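Local coordinates for protein glycerol kinase, putative (Plasmodium falciparum, PDB 2W40) that probably phosphorylates glycerol at the expense of ATP, giving sn-glycerol 3-phosphate in the glycerol degradation pathway, at residues L7-S12 with K77-T82; A162-I167 with M213-E218; T182-A187 with P217-N222; M193-L198 with L289-C294; G244-Q249 with A449-L454. All coordinates share one frame; numbering follows the deposited sequence.

Interaction 1: residues L7-S12 with K77-T82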
# COMPACT_ATOMS: atom_id res chain seq x y z
N LEU C 7 -14.62 -21.97 -34.02
CA LEU C 7 -13.46 -21.44 -33.23
C LEU C 7 -13.77 -19.98 -32.85
O LEU C 7 -14.03 -19.16 -33.73
CB LEU C 7 -12.12 -21.54 -33.96
CG LEU C 7 -10.87 -20.86 -33.43
CD1 LEU C 7 -10.64 -21.20 -31.94
CD2 LEU C 7 -9.64 -20.95 -34.31
N SER C 8 -13.73 -19.70 -31.53
CA SER C 8 -13.89 -18.32 -31.06
C SER C 8 -12.55 -17.91 -30.43
O SER C 8 -12.12 -18.61 -29.46
CB SER C 8 -15.07 -18.19 -30.08
OG SER C 8 -15.12 -16.86 -29.60
N ILE C 9 -11.89 -16.86 -30.98
CA ILE C 9 -10.61 -16.40 -30.44
C ILE C 9 -10.94 -15.15 -29.59
O ILE C 9 -11.56 -14.18 -30.11
CB ILE C 9 -9.63 -16.01 -31.56
CG1 ILE C 9 -9.30 -17.29 -32.41
CG2 ILE C 9 -8.45 -15.21 -30.93
CD1 ILE C 9 -8.67 -16.95 -33.75
N ASP C 10 -10.49 -15.14 -28.32
CA ASP C 10 -10.61 -13.94 -27.46
C ASP C 10 -9.17 -13.51 -27.09
O ASP C 10 -8.49 -14.14 -26.32
CB ASP C 10 -11.44 -14.29 -26.24
CG ASP C 10 -11.53 -13.23 -25.20
OD1 ASP C 10 -11.13 -12.09 -25.46
OD2 ASP C 10 -12.10 -13.55 -24.06
N GLN C 11 -8.67 -12.53 -27.79
CA GLN C 11 -7.36 -12.00 -27.60
C GLN C 11 -7.53 -10.90 -26.54
O GLN C 11 -7.92 -9.77 -26.84
CB GLN C 11 -6.76 -11.47 -28.93
CG GLN C 11 -5.25 -11.31 -28.94
CD GLN C 11 -4.75 -10.46 -27.76
OE1 GLN C 11 -4.88 -9.25 -27.75
NE2 GLN C 11 -4.35 -11.16 -26.68
N SER C 12 -7.37 -11.30 -25.29
CA SER C 12 -7.68 -10.47 -24.15
C SER C 12 -6.46 -9.70 -23.68
O SER C 12 -5.34 -9.82 -24.22
CB SER C 12 -8.33 -11.34 -23.05
OG SER C 12 -8.93 -10.55 -22.06
N LYS C 77 -16.16 -24.84 -38.82
CA LYS C 77 -17.13 -24.20 -39.71
C LYS C 77 -16.74 -22.75 -40.02
O LYS C 77 -16.94 -22.24 -41.12
CB LYS C 77 -18.50 -24.22 -39.08
CG LYS C 77 -19.13 -25.65 -39.02
CD LYS C 77 -19.33 -26.13 -40.38
CE LYS C 77 -20.37 -27.24 -40.40
NZ LYS C 77 -21.81 -26.74 -40.03
N CYS C 78 -16.23 -22.10 -38.98
CA CYS C 78 -15.92 -20.67 -39.06
C CYS C 78 -15.12 -20.25 -37.85
O CYS C 78 -15.00 -20.99 -36.87
CB CYS C 78 -17.20 -19.87 -39.12
SG CYS C 78 -18.35 -20.25 -37.87
N ILE C 79 -14.63 -18.99 -37.91
CA ILE C 79 -13.82 -18.38 -36.85
C ILE C 79 -14.46 -17.05 -36.50
O ILE C 79 -14.75 -16.27 -37.40
CB ILE C 79 -12.33 -18.21 -37.28
CG1 ILE C 79 -11.72 -19.56 -37.58
CG2 ILE C 79 -11.58 -17.36 -36.28
CD1 ILE C 79 -10.36 -19.41 -38.40
N GLY C 80 -14.69 -16.79 -35.22
CA GLY C 80 -15.04 -15.43 -34.72
C GLY C 80 -13.87 -14.89 -33.88
O GLY C 80 -13.15 -15.64 -33.21
N ILE C 81 -13.67 -13.58 -34.01
CA ILE C 81 -12.58 -12.89 -33.37
C ILE C 81 -13.14 -11.82 -32.44
O ILE C 81 -14.02 -11.02 -32.83
CB ILE C 81 -11.65 -12.24 -34.41
CG1 ILE C 81 -10.93 -13.38 -35.12
CG2 ILE C 81 -10.67 -11.26 -33.73
CD1 ILE C 81 -9.96 -13.02 -36.20
N THR C 82 -12.64 -11.79 -31.19
CA THR C 82 -12.91 -10.70 -30.28
C THR C 82 -11.67 -10.35 -29.52
O THR C 82 -10.74 -11.16 -29.46
CB THR C 82 -14.15 -11.05 -29.38
OG1 THR C 82 -14.59 -9.87 -28.74
CG2 THR C 82 -13.87 -12.17 -28.39
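Strands 7-11 and 77-82 run parallel, with L7 beside I79, S8 beside G80, I9 beside I81 and D10 beside T82; their axes come within 4.8 Å and diverge by 15°. Five backbone hydrogen bonds join them. L7 N donates to C78 O while L7 O accepts from G80 N, and I9 repeats the scheme with its N on G80 O (2.8 Å) and its O taken by T82 N. The last bond, Q11 N to T82 O at 3.0 Å, arrives with the donor tilted 22° from the carbonyl plane. The pair belongs to the mixed six-stranded sheet of the N-terminal domain, a fold of the sugar kinase/Hsp70/actin superfamily. L7, I9, I79 and I81 share its apolar face, on which helix 167-176 meets I9 and I81 through L171 and I172. L7 and I79 lie alongside each other, CD2 of L7 4.1 Å from CG1 of I79. I9 CG1 stands opposite the carbonyl carbon (chi1 -64°) and carries CD1 back along the sheet to I79 CG2, 3.9 Å away. The other face, bearing S8, D10 and T82, is covered by helix 443-455, with S8 OG bonded to S445 O. Here T82 turns its methyl to the neighbouring strand, CG2 sitting 3.5 Å from I9 O and also touching the CB of D10, while its OG1 bonds to I246 O. The D10 side chain is about 7 Å from a bound glycerol and about 9 Å from the side chain of T270, which binds ADP in another structure of this protein.

Interaction 2: residues A162-I167 with M213-E218. With EDO (1,2-ethanediol), chain B.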
# COMPACT_ATOMS: atom_id res chain seq x y z
N ALA C 162 2.16 2.13 -44.04
CA ALA C 162 1.81 1.62 -42.71
C ALA C 162 0.32 1.21 -42.69
O ALA C 162 -0.48 1.71 -43.48
CB ALA C 162 2.07 2.66 -41.60
N VAL C 163 -0.02 0.33 -41.74
CA VAL C 163 -1.41 0.02 -41.35
C VAL C 163 -1.49 0.42 -39.87
O VAL C 163 -0.58 0.03 -39.04
CB VAL C 163 -1.71 -1.48 -41.56
CG1 VAL C 163 -3.14 -1.79 -41.11
CG2 VAL C 163 -1.55 -1.90 -42.97
N ILE C 164 -2.59 1.13 -39.50
CA ILE C 164 -2.88 1.42 -38.09
C ILE C 164 -4.07 0.49 -37.75
O ILE C 164 -5.12 0.57 -38.36
CB ILE C 164 -3.36 2.88 -37.87
CG1 ILE C 164 -2.27 3.84 -38.44
CG2 ILE C 164 -3.66 3.16 -36.41
CD1 ILE C 164 -2.65 5.30 -38.24
N GLY C 165 -3.87 -0.34 -36.76
CA GLY C 165 -4.92 -1.28 -36.39
C GLY C 165 -5.07 -1.60 -34.92
O GLY C 165 -4.10 -1.65 -34.16
N ASN C 166 -6.32 -1.84 -34.54
CA ASN C 166 -6.56 -2.46 -33.29
C ASN C 166 -6.21 -3.98 -33.31
O ASN C 166 -5.86 -4.50 -34.33
CB ASN C 166 -7.96 -2.22 -32.82
CG ASN C 166 -8.31 -0.72 -32.51
OD1 ASN C 166 -9.40 -0.26 -32.96
ND2 ASN C 166 -7.46 0.04 -31.79
N ILE C 167 -6.39 -4.69 -32.21
CA ILE C 167 -5.91 -6.06 -32.12
C ILE C 167 -6.69 -6.98 -33.11
O ILE C 167 -6.15 -7.87 -33.70
CB ILE C 167 -6.02 -6.57 -30.68
CG1 ILE C 167 -4.97 -5.90 -29.79
CG2 ILE C 167 -5.98 -8.15 -30.59
CD1 ILE C 167 -3.57 -6.46 -30.00
N MET C 213 -5.49 8.71 -44.99
CA MET C 213 -6.51 7.87 -44.39
C MET C 213 -6.52 6.45 -44.95
O MET C 213 -7.24 5.57 -44.49
CB MET C 213 -7.89 8.57 -44.48
CG MET C 213 -8.01 9.68 -43.48
SD MET C 213 -9.47 10.64 -43.73
CE MET C 213 -10.74 9.62 -42.87
N SER C 214 -5.75 6.21 -46.01
CA SER C 214 -5.62 4.89 -46.55
C SER C 214 -5.00 3.85 -45.66
O SER C 214 -5.11 2.67 -45.95
CB SER C 214 -4.89 4.94 -47.88
OG SER C 214 -3.54 4.94 -47.84
N VAL C 215 -4.31 4.30 -44.61
CA VAL C 215 -3.70 3.41 -43.62
C VAL C 215 -4.70 2.79 -42.69
O VAL C 215 -4.35 1.92 -41.94
CB VAL C 215 -2.60 4.14 -42.83
CG1 VAL C 215 -1.54 4.74 -43.83
CG2 VAL C 215 -3.20 5.17 -41.87
N LEU C 216 -5.95 3.30 -42.69
CA LEU C 216 -7.04 2.80 -41.86
C LEU C 216 -7.76 1.66 -42.58
O LEU C 216 -8.05 1.75 -43.76
CB LEU C 216 -7.94 3.91 -41.43
CG LEU C 216 -7.29 5.03 -40.59
CD1 LEU C 216 -8.24 6.28 -40.63
CD2 LEU C 216 -7.07 4.58 -39.20
N PRO C 217 -8.08 0.62 -41.83
CA PRO C 217 -8.79 -0.52 -42.42
C PRO C 217 -10.25 -0.24 -42.68
O PRO C 217 -10.85 0.56 -41.99
CB PRO C 217 -8.60 -1.61 -41.32
CG PRO C 217 -8.62 -0.82 -40.00
CD PRO C 217 -7.79 0.44 -40.40
N GLU C 218 -10.82 -1.01 -43.60
CA GLU C 218 -12.22 -0.88 -43.93
C GLU C 218 -13.09 -1.29 -42.73
O GLU C 218 -12.84 -2.36 -42.19
CB GLU C 218 -12.61 -1.78 -45.11
CG GLU C 218 -14.08 -1.64 -45.51
CD GLU C 218 -14.46 -2.62 -46.63
OE1 GLU C 218 -13.54 -3.13 -47.34
OE2 GLU C 218 -15.69 -2.85 -46.81
C1 EDO B . -7.34 2.16 -35.12
O1 EDO B . -6.13 1.54 -34.72
C2 EDO B . -7.46 2.41 -36.60
O2 EDO B . -7.63 1.17 -37.32
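I164 and V215 make the one backbone hydrogen bond between strand 162-166 and the 213-218 segment, I164 N to V215 O at 3.1 Å. It is nearly straight at the hydrogen (169°), though the donor sits tilted 30° from the carbonyl plane. The V215 side chain divides its branches between two partners on the strand: CG1 is pressed against A162 O at 3.2 Å, and CG2 meets I164 CD1 at 3.7 Å. The anti chi2 of I164 (-179°) puts CD1 at the end of an extended chain, against V215 CG2; the two side chains pass each other at a slant. Further along, the ring of P217 puts its CD 3.4 Å from I164 O. That carbonyl also receives a bond from O2 of a 1,2-ethanediol, probably from the crystallisation liquor, at 2.8 Å; the diol is lined as well by CG2 of I164 and by L216, whose CD2 is 3.4 Å from C2 of the diol. Strand 162-166 pairs antiparallel with strand 88-92 through V163 with W91 and G165 with I89, whereas the partner here is a short 3-10 turn of residues 213-215 leading into an extended loop of the N-terminal domain. The turn is held by L216 N donating to M213 O. Outside it, W200 packs on M213 and L216 and donates its NE1 to P217 O. N166 is at the N-cap position of helix 167-176; its side chain makes no capping bond, ND2 going instead to S139 OG and T87 O.

Interaction 3: residues T182-A187 with P217-N222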
# COMPACT_ATOMS: atom_id res chain seq x y z
N THR C 182 -11.57 -3.84 -39.97
CA THR C 182 -12.06 -3.71 -38.61
C THR C 182 -13.58 -3.85 -38.65
O THR C 182 -14.17 -4.12 -39.68
CB THR C 182 -11.64 -2.37 -37.90
OG1 THR C 182 -11.85 -2.49 -36.47
CG2 THR C 182 -12.31 -1.13 -38.52
N ASP C 183 -14.14 -3.77 -37.48
CA ASP C 183 -15.61 -3.79 -37.31
C ASP C 183 -16.08 -2.54 -36.61
O ASP C 183 -15.29 -1.80 -35.98
CB ASP C 183 -16.06 -5.03 -36.58
CG ASP C 183 -15.75 -4.94 -35.12
OD1 ASP C 183 -14.63 -5.34 -34.73
OD2 ASP C 183 -16.57 -4.39 -34.36
N VAL C 184 -17.35 -2.22 -36.80
CA VAL C 184 -17.89 -0.97 -36.26
C VAL C 184 -17.71 -0.77 -34.73
O VAL C 184 -17.55 0.36 -34.25
CB VAL C 184 -19.41 -0.86 -36.54
CG1 VAL C 184 -19.77 -0.64 -38.01
CG2 VAL C 184 -20.15 -2.06 -36.00
N THR C 185 -17.71 -1.83 -33.95
CA THR C 185 -17.48 -1.71 -32.50
C THR C 185 -16.03 -1.31 -32.14
O THR C 185 -15.84 -0.33 -31.40
CB THR C 185 -17.94 -2.93 -31.69
OG1 THR C 185 -17.09 -4.07 -31.94
CG2 THR C 185 -19.43 -3.22 -32.01
N ASN C 186 -15.05 -1.97 -32.77
CA ASN C 186 -13.67 -1.60 -32.57
C ASN C 186 -13.35 -0.22 -33.14
O ASN C 186 -12.63 0.56 -32.49
CB ASN C 186 -12.74 -2.65 -33.17
CG ASN C 186 -12.48 -3.82 -32.17
OD1 ASN C 186 -11.84 -3.62 -31.13
ND2 ASN C 186 -12.91 -5.01 -32.52
N ALA C 187 -13.91 0.10 -34.31
CA ALA C 187 -13.68 1.42 -34.91
C ALA C 187 -14.18 2.53 -33.98
O ALA C 187 -13.63 3.65 -33.96
CB ALA C 187 -14.27 1.58 -36.31
N PRO C 217 -8.08 0.62 -41.83
CA PRO C 217 -8.79 -0.52 -42.42
C PRO C 217 -10.25 -0.24 -42.68
O PRO C 217 -10.85 0.56 -41.99
CB PRO C 217 -8.60 -1.61 -41.32
CG PRO C 217 -8.62 -0.82 -40.00
CD PRO C 217 -7.79 0.44 -40.40
N GLU C 218 -10.82 -1.01 -43.60
CA GLU C 218 -12.22 -0.88 -43.93
C GLU C 218 -13.09 -1.29 -42.73
O GLU C 218 -12.84 -2.36 -42.19
CB GLU C 218 -12.61 -1.78 -45.11
CG GLU C 218 -14.08 -1.64 -45.51
CD GLU C 218 -14.46 -2.62 -46.63
OE1 GLU C 218 -13.54 -3.13 -47.34
OE2 GLU C 218 -15.69 -2.85 -46.81
N ILE C 219 -14.11 -0.51 -42.44
CA ILE C 219 -15.04 -0.76 -41.30
C ILE C 219 -16.19 -1.70 -41.79
O ILE C 219 -16.90 -1.38 -42.76
CB ILE C 219 -15.64 0.53 -40.71
CG1 ILE C 219 -14.50 1.47 -40.22
CG2 ILE C 219 -16.64 0.26 -39.54
CD1 ILE C 219 -14.99 2.83 -39.85
N LYS C 220 -16.25 -2.87 -41.17
CA LYS C 220 -17.20 -3.91 -41.54
C LYS C 220 -18.29 -4.05 -40.49
O LYS C 220 -18.13 -3.65 -39.37
CB LYS C 220 -16.50 -5.26 -41.64
CG LYS C 220 -15.35 -5.31 -42.69
CD LYS C 220 -15.73 -5.77 -43.96
CE LYS C 220 -15.49 -7.25 -44.11
NZ LYS C 220 -16.18 -7.64 -45.40
N SER C 221 -19.37 -4.70 -40.87
CA SER C 221 -20.38 -5.10 -39.87
C SER C 221 -19.81 -6.30 -39.07
O SER C 221 -18.74 -6.88 -39.39
CB SER C 221 -21.74 -5.45 -40.57
OG SER C 221 -21.56 -6.64 -41.34
N ASN C 222 -20.46 -6.64 -37.98
CA ASN C 222 -19.95 -7.67 -37.08
C ASN C 222 -20.01 -9.12 -37.63
O ASN C 222 -19.20 -9.94 -37.25
CB ASN C 222 -20.64 -7.62 -35.70
CG ASN C 222 -20.37 -6.32 -34.94
OD1 ASN C 222 -21.26 -5.52 -34.65
ND2 ASN C 222 -19.10 -6.09 -34.69
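T182 and D183 pair in parallel with I219 and K220, a two-stranded sheet in which T182 N gives to E218 O (3.0 Å) and T182 O takes K220 N (2.8 Å), met from above the carbonyl plane. V184 N, the first amide of helix 184-187, goes back across to K220 O. D183 is the N-cap of that helix: with CG between the backbone N and carbonyl carbon (chi1 75°), its OD2 accepts from N186 N (3.3 Å) and, weakly, from T185 N. OD1 receives N186 ND2 at 2.8 Å on its syn lone pair, in the amide plane. N222 ND2 adds a weak bond to OD2 (3.1 Å); its stronger partner is C245 O, while N222 OD1 accepts from K296 N. T185 OG1 accepts from G247 N, N186 OD1 from N83 ND2 and T182 OG1 from N168 ND2; K220 NZ bonds to S224 OG and N225 O. I219 makes the apolar contact, CG2 meeting V184 CG1 at 3.6 Å and CD1 meeting A187 CB at 3.8 Å. The sheet lies against helix 167-176 through T182 and P217 and beside strand 241-247 at D183 and N222; V184 and T185 touch I293 of strand 290-295.

Interaction 4: residues M193-L198 with L289-C294. With EDO (1,2-ethanediol), chain D.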
# COMPACT_ATOMS: atom_id res chain seq x y z
N MET C 193 -13.66 7.59 -35.57
CA MET C 193 -14.84 7.27 -36.34
C MET C 193 -15.96 8.25 -35.96
O MET C 193 -16.14 8.53 -34.78
CB MET C 193 -15.30 5.87 -36.01
CG MET C 193 -16.36 5.36 -36.97
SD MET C 193 -17.13 3.79 -36.46
CE MET C 193 -18.32 4.38 -35.20
N ASP C 194 -16.77 8.64 -36.94
CA ASP C 194 -18.01 9.38 -36.76
C ASP C 194 -19.05 8.39 -36.20
O ASP C 194 -19.38 7.38 -36.87
CB ASP C 194 -18.47 9.96 -38.06
CG ASP C 194 -19.74 10.87 -37.88
OD1 ASP C 194 -20.70 10.48 -37.18
OD2 ASP C 194 -19.77 11.98 -38.50
N ILE C 195 -19.44 8.60 -34.95
CA ILE C 195 -20.35 7.64 -34.25
C ILE C 195 -21.74 7.47 -34.88
O ILE C 195 -22.40 6.46 -34.66
CB ILE C 195 -20.48 8.07 -32.76
CG1 ILE C 195 -21.04 6.97 -31.84
CG2 ILE C 195 -21.31 9.29 -32.53
CD1 ILE C 195 -20.24 5.71 -31.85
N ASN C 196 -22.20 8.51 -35.61
CA ASN C 196 -23.48 8.51 -36.33
C ASN C 196 -23.37 7.92 -37.74
O ASN C 196 -24.21 7.13 -38.15
CB ASN C 196 -24.09 9.90 -36.37
CG ASN C 196 -24.61 10.32 -35.07
OD1 ASN C 196 -25.65 9.79 -34.62
ND2 ASN C 196 -23.89 11.19 -34.38
N THR C 197 -22.32 8.27 -38.49
CA THR C 197 -22.22 7.82 -39.87
C THR C 197 -21.44 6.48 -40.05
O THR C 197 -21.46 5.88 -41.15
CB THR C 197 -21.58 8.84 -40.75
OG1 THR C 197 -20.18 8.89 -40.41
CG2 THR C 197 -22.21 10.21 -40.62
N LEU C 198 -20.68 6.08 -39.00
CA LEU C 198 -19.95 4.86 -39.03
C LEU C 198 -18.82 4.87 -40.03
O LEU C 198 -18.38 3.81 -40.54
CB LEU C 198 -20.82 3.64 -39.23
CG LEU C 198 -22.01 3.50 -38.25
CD1 LEU C 198 -22.81 2.20 -38.51
CD2 LEU C 198 -21.70 3.67 -36.82
N LEU C 289 -20.26 8.90 -19.06
CA LEU C 289 -20.32 7.64 -19.74
C LEU C 289 -19.99 7.86 -21.23
O LEU C 289 -20.11 8.96 -21.79
CB LEU C 289 -21.73 7.06 -19.54
CG LEU C 289 -22.16 6.78 -18.06
CD1 LEU C 289 -23.49 6.07 -17.95
CD2 LEU C 289 -21.12 5.86 -17.30
N ILE C 290 -19.49 6.83 -21.86
CA ILE C 290 -19.10 6.90 -23.29
C ILE C 290 -20.22 6.33 -24.18
O ILE C 290 -20.79 5.29 -23.86
CB ILE C 290 -17.82 6.06 -23.50
CG1 ILE C 290 -16.57 6.71 -22.84
CG2 ILE C 290 -17.57 5.76 -25.04
CD1 ILE C 290 -15.34 5.97 -23.01
N THR C 291 -20.53 7.03 -25.25
CA THR C 291 -21.47 6.54 -26.30
C THR C 291 -20.72 5.64 -27.26
O THR C 291 -19.70 6.09 -27.80
CB THR C 291 -22.04 7.72 -27.10
OG1 THR C 291 -22.58 8.62 -26.19
CG2 THR C 291 -23.08 7.29 -28.13
N THR C 292 -21.13 4.39 -27.41
CA THR C 292 -20.43 3.46 -28.27
C THR C 292 -21.45 2.64 -29.11
O THR C 292 -22.67 2.79 -28.97
CB THR C 292 -19.50 2.55 -27.41
OG1 THR C 292 -18.61 1.86 -28.27
CG2 THR C 292 -20.38 1.53 -26.55
N ILE C 293 -20.93 1.92 -30.05
CA ILE C 293 -21.74 1.04 -30.88
C ILE C 293 -21.89 -0.29 -30.08
O ILE C 293 -20.85 -0.82 -29.58
CB ILE C 293 -21.11 0.67 -32.22
CG1 ILE C 293 -20.85 1.89 -33.11
CG2 ILE C 293 -21.96 -0.41 -32.89
CD1 ILE C 293 -22.04 2.57 -33.54
N CYS C 294 -23.11 -0.78 -29.84
CA CYS C 294 -23.29 -2.09 -29.26
C CYS C 294 -23.02 -3.22 -30.26
O CYS C 294 -22.17 -4.12 -30.02
CB CYS C 294 -24.67 -2.21 -28.65
SG CYS C 294 -24.79 -3.46 -27.33
C1 EDO D . -18.25 11.38 -22.31
O1 EDO D . -19.32 11.54 -21.35
C2 EDO D . -17.00 10.81 -21.69
O2 EDO D . -16.01 10.70 -22.62
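I195 and I293 bury the most surface where the 193-198 loop, built on an Asx turn, packs against strand 290-295. The strand is an edge strand, within the chain, of the mixed seven-stranded sheet in the C-terminal FGGY half; the loop belongs to the N-terminal half, and this apolar packing joins the two. The two isoleucines lie alongside each other, pointing opposite ways, CD1 to CD1 at 4.0 Å. I195 CG1 is directed opposite the backbone N (chi1 -163°), which extends the long branch toward the strand; its CD1 lies 4.1 Å from T291 O. The T291 methyl touches I195 CG1, while the T291 hydroxyl is turned to V283 O. I293 receives two further side chains. M193 CE reaches its CG1 at 4.1 Å, and the M193 chain, bent at chi3 (79°), lies about perpendicular to I293. L198 comes in obliquely, its CD2 only 3.5 Å from I293 CD1, tighter than an ordinary van der Waals contact. I195 and T291 bond through their backbones to K129 and G131, at and just after the end of helix 123-130, and T292 OG1 is linked to S188 OG. Behind I195, the turn is drawn together by D194: its OD1 takes N196 N at 2.9 Å, nearly in line with its C-O bond, and T197 N at 3.0 Å, from above the carboxylate plane.

Interaction 5: residues G244-Q249 with A449-L454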
# COMPACT_ATOMS: atom_id res chain seq x y z
N GLY C 244 -16.94 -13.55 -38.03
CA GLY C 244 -17.43 -12.61 -37.07
C GLY C 244 -16.31 -11.92 -36.37
O GLY C 244 -15.27 -12.48 -36.16
N CYS C 245 -16.52 -10.64 -36.05
CA CYS C 245 -15.56 -9.82 -35.37
C CYS C 245 -16.19 -8.73 -34.61
O CYS C 245 -17.03 -8.03 -35.14
CB CYS C 245 -14.67 -9.21 -36.40
SG CYS C 245 -13.19 -8.29 -35.77
N ILE C 246 -15.81 -8.58 -33.36
CA ILE C 246 -16.45 -7.61 -32.44
C ILE C 246 -15.47 -7.32 -31.27
O ILE C 246 -14.73 -8.23 -30.87
CB ILE C 246 -17.83 -8.16 -31.94
CG1 ILE C 246 -18.58 -7.12 -31.18
CG2 ILE C 246 -17.59 -9.49 -31.14
CD1 ILE C 246 -20.13 -7.36 -31.09
N GLY C 247 -15.51 -6.09 -30.73
CA GLY C 247 -14.82 -5.74 -29.53
C GLY C 247 -15.31 -6.59 -28.32
O GLY C 247 -16.47 -7.00 -28.26
N ASP C 248 -14.39 -6.94 -27.41
CA ASP C 248 -14.68 -7.86 -26.34
C ASP C 248 -15.87 -7.51 -25.51
O ASP C 248 -16.75 -8.42 -25.27
CB ASP C 248 -13.46 -8.31 -25.53
CG ASP C 248 -12.71 -7.18 -24.77
OD1 ASP C 248 -13.16 -6.03 -24.78
OD2 ASP C 248 -11.63 -7.49 -24.17
N GLN C 249 -15.99 -6.25 -25.10
CA GLN C 249 -17.08 -5.92 -24.12
C GLN C 249 -18.46 -5.96 -24.88
O GLN C 249 -19.50 -6.30 -24.29
CB GLN C 249 -16.82 -4.63 -23.44
CG GLN C 249 -15.55 -4.65 -22.56
CD GLN C 249 -15.45 -5.92 -21.70
OE1 GLN C 249 -16.48 -6.25 -21.04
NE2 GLN C 249 -14.34 -6.69 -21.76
N ALA C 449 -18.65 -16.46 -31.10
CA ALA C 449 -19.05 -17.73 -31.74
C ALA C 449 -20.43 -17.54 -32.30
O ALA C 449 -20.73 -18.04 -33.35
CB ALA C 449 -19.01 -18.82 -30.68
N VAL C 450 -21.28 -16.79 -31.58
CA VAL C 450 -22.64 -16.47 -32.08
C VAL C 450 -22.57 -15.70 -33.43
O VAL C 450 -23.27 -16.08 -34.42
CB VAL C 450 -23.57 -15.77 -31.01
CG1 VAL C 450 -24.87 -15.17 -31.66
CG2 VAL C 450 -23.83 -16.75 -29.81
N LEU C 451 -21.77 -14.64 -33.46
CA LEU C 451 -21.73 -13.86 -34.65
C LEU C 451 -21.17 -14.70 -35.83
O LEU C 451 -21.72 -14.66 -36.92
CB LEU C 451 -20.88 -12.56 -34.43
CG LEU C 451 -21.35 -11.48 -33.49
CD1 LEU C 451 -20.09 -10.57 -33.20
CD2 LEU C 451 -22.51 -10.76 -34.07
N ALA C 452 -20.09 -15.44 -35.61
CA ALA C 452 -19.44 -16.20 -36.64
C ALA C 452 -20.44 -17.27 -37.22
O ALA C 452 -20.62 -17.42 -38.45
CB ALA C 452 -18.18 -16.82 -36.12
N GLY C 453 -21.08 -18.00 -36.31
CA GLY C 453 -22.09 -18.96 -36.70
C GLY C 453 -23.25 -18.44 -37.45
O GLY C 453 -23.75 -19.04 -38.39
N LEU C 454 -23.77 -17.33 -37.01
CA LEU C 454 -24.91 -16.68 -37.68
C LEU C 454 -24.53 -16.31 -39.12
O LEU C 454 -25.30 -16.53 -40.04
CB LEU C 454 -25.37 -15.49 -36.94
CG LEU C 454 -26.27 -15.77 -35.70
CD1 LEU C 454 -26.49 -14.47 -34.88
CD2 LEU C 454 -27.63 -16.52 -35.98
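I246 and L451 lie nearly perpendicular to each other where helix 443-455, from the C-terminal half, packs on strand 241-247 of the N-terminal domain sheet. The axes of the two short segments approach to 6.9 Å and run roughly antiparallel, at 151°. One methyl does most of the work: CD1 of L451 lies 3.4 Å from I246 CG2, closer than usual van der Waals distance, and 3.5 Å from I246 CB, with I246 CD1 a little farther at 3.8 Å. I246 CG1 extends opposite the backbone N (chi1 -171°), leaving CG2 between the N and the carbonyl carbon, where it faces the leucine. L451 points toward the strand, with CG beside its backbone N (chi1 -67°), and CD1 is the branch that touches I246. I254 of helix 248-255 touches both side chains. Two residues before I246, G244 brings backbone against the helix, its CA 4.1 Å from A452 CA and 4.3 Å from L451 CB. The strand continues into helix 248-255, where D248 OD1 and Q249 NE2 hydrogen-bond to glycerol. On the helix, A452 O finds a hydroxyl partner in T243 OG1, on the residue just before G244. The A452 methyl lies beside the strand, its CB 4.0 Å from G244 N.

In the fold
From the N terminus, interaction 1 closes first, bringing strand 3-11 against 74-83 before any other contact opens. Interactions 2 and 3 then open in turn at 162-167 and 182-187 and close on overlapping segments, sharing P217 and E218. Interaction 4 opens inside both of their loops and closes beyond them at strand 290-295, crossing them; interaction 5 opens within the loop of interaction 4 and closes at helix 443-455, crossing it. The first three stay within the N-terminal domain, whereas interactions 4 and 5 join it to the C-terminal half. Interaction 5 touches interaction 1 through T82 and I246, and interaction 3 through T185 and G247.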